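Local coordinates for protein probable acetyltransferase (Pseudomonas aeruginosa PAO1, PDB 2EUI) that is of unconfirmed function but probably acts as an acyltransferase of the GNAT family, and forms a dimer, at residues Ser69-Ser74 against Ala112-Val117. Residues are numbered along the deposited sequence; the frame is centred on the assembly and turned at random.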
# COMPACT_ATOMS: atom_id res chain seq x y z
N SER A 69 -5.02 2.37 2.98
CA SER A 69 -3.74 2.77 3.55
C SER A 69 -3.85 4.11 4.28
O SER A 69 -4.94 4.66 4.40
CB SER A 69 -2.65 2.85 2.47
OG SER A 69 -1.36 2.90 3.07
N PHE A 70 -2.73 4.62 4.77
CA PHE A 70 -2.72 5.89 5.51
C PHE A 70 -1.45 6.70 5.30
O PHE A 70 -0.42 6.19 4.86
CB PHE A 70 -2.85 5.63 7.03
CG PHE A 70 -4.13 4.97 7.44
CD1 PHE A 70 -5.29 5.72 7.60
CD2 PHE A 70 -4.19 3.60 7.62
CE1 PHE A 70 -6.49 5.10 7.93
CE2 PHE A 70 -5.38 2.99 7.96
CZ PHE A 70 -6.53 3.74 8.11
N SER A 71 -1.54 7.98 5.63
CA SER A 71 -0.41 8.89 5.56
C SER A 71 -0.16 9.30 7.00
O SER A 71 -1.02 9.91 7.64
CB SER A 71 -0.76 10.11 4.71
OG SER A 71 0.34 10.99 4.65
N SER A 72 1.01 8.95 7.53
CA SER A 72 1.32 9.30 8.91
C SER A 72 1.50 10.80 9.05
O SER A 72 1.14 11.40 10.06
CB SER A 72 2.58 8.58 9.39
OG SER A 72 2.39 7.18 9.48
N LEU A 73 2.04 11.41 8.00
CA LEU A 73 2.27 12.84 7.98
C LEU A 73 1.00 13.67 8.15
O LEU A 73 0.91 14.47 9.07
CB LEU A 73 2.99 13.22 6.69
CG LEU A 73 4.49 13.48 6.84
CD1 LEU A 73 5.11 12.47 7.78
CD2 LEU A 73 5.15 13.44 5.47
N SER A 74 0.01 13.47 7.28
CA SER A 74 -1.22 14.26 7.38
C SER A 74 -2.35 13.56 8.12
O SER A 74 -3.49 14.02 8.08
CB SER A 74 -1.70 14.72 6.00
OG SER A 74 -2.21 13.65 5.22
N ALA A 112 -9.81 10.97 1.70
CA ALA A 112 -8.47 10.45 1.47
C ALA A 112 -7.60 11.61 1.05
O ALA A 112 -8.07 12.53 0.40
CB ALA A 112 -8.51 9.40 0.39
N VAL A 113 -6.33 11.59 1.43
CA VAL A 113 -5.42 12.66 1.04
C VAL A 113 -5.12 12.46 -0.43
O VAL A 113 -5.06 13.41 -1.21
CB VAL A 113 -4.06 12.58 1.79
CG1 VAL A 113 -3.25 13.84 1.53
CG2 VAL A 113 -4.30 12.38 3.26
N ARG A 114 -4.93 11.20 -0.80
CA ARG A 114 -4.60 10.86 -2.18
C ARG A 114 -4.88 9.40 -2.49
O ARG A 114 -5.31 8.62 -1.64
CB ARG A 114 -3.11 11.14 -2.43
CG ARG A 114 -2.17 10.22 -1.65
CD ARG A 114 -0.73 10.63 -1.80
NE ARG A 114 -0.50 11.95 -1.24
CZ ARG A 114 -0.02 12.19 -0.03
NH1 ARG A 114 0.32 11.19 0.78
NH2 ARG A 114 0.11 13.45 0.39
N MSE A 115 -4.63 9.05 -3.75
CA MSE A 115 -4.78 7.71 -4.25
C MSE A 115 -3.42 7.50 -4.87
O MSE A 115 -2.87 8.41 -5.49
CB MSE A 115 -5.85 7.63 -5.33
CG MSE A 115 -7.28 7.55 -4.83
SE MSE A 115 -8.46 7.25 -6.33
CE MSE A 115 -8.59 5.32 -6.26
N ARG A 116 -2.87 6.30 -4.70
CA ARG A 116 -1.56 5.98 -5.24
C ARG A 116 -1.69 4.69 -6.05
O ARG A 116 -2.35 3.74 -5.63
CB ARG A 116 -0.57 5.82 -4.08
CG ARG A 116 0.83 5.32 -4.45
CD ARG A 116 0.87 3.79 -4.64
NE ARG A 116 2.23 3.26 -4.69
CZ ARG A 116 3.10 3.30 -3.67
NH1 ARG A 116 2.74 3.85 -2.51
NH2 ARG A 116 4.31 2.78 -3.81
N VAL A 117 -1.07 4.67 -7.22
CA VAL A 117 -1.11 3.50 -8.08
C VAL A 117 0.30 3.13 -8.51
O VAL A 117 1.16 3.99 -8.67
CB VAL A 117 -2.00 3.74 -9.34
CG1 VAL A 117 -1.34 4.74 -10.25
CG2 VAL A 117 -2.21 2.43 -10.08
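Val113 turns its gamma branches toward Ser71 and Ser74, and most of the meeting falls on CG2. The nearest approach of that methyl is to Ser74 OG, at 3.1 Å. Ser71 is touched more loosely, its CB lying 4.4 Å from Val113 CG2. Val113 CG1 stays 3.8 Å from the same Ser74 OG. The division follows in part from the Val113 torsion: with CG1 anti to the backbone N (chi1 -171°), CG2 is swung anti to the carbonyl carbon and out toward the turn. Ser74 answers by holding OG between its own backbone N and carbonyl carbon (chi1 71°), which turns the oxygen toward the end of the CG2 methyl. Beside this pair, Arg114 reaches in from the neighbouring position. Its CB does not head for the turn, but the chain bends and its end comes nearer, with NH1 3.9 Å from Ser71 OG, a loose and oblique approach. One face of the guanidinium is overlaid by Val113 CG1, 3.5 Å above the plane and displaced toward its rim, a packing of neighbouring residues in segment 112-117. In the GNAT fold of this chain, strand 76-86 lies between strands 60-71 and 112-120, antiparallel to the first and parallel to the second; the contact therefore joins next-but-one strands, near the turn that links the first two. The chain turns a corner at Val113, whose side chain also touches Lys76. Backbone bonds tie Val113 to Arg77 and Arg114 to Trp79. On its other side Arg114 pairs in an antiparallel ladder with a strand of the second subunit, while Ser72 OG and Leu73 O hydrogen-bond to that subunit, the latter to its Arg22.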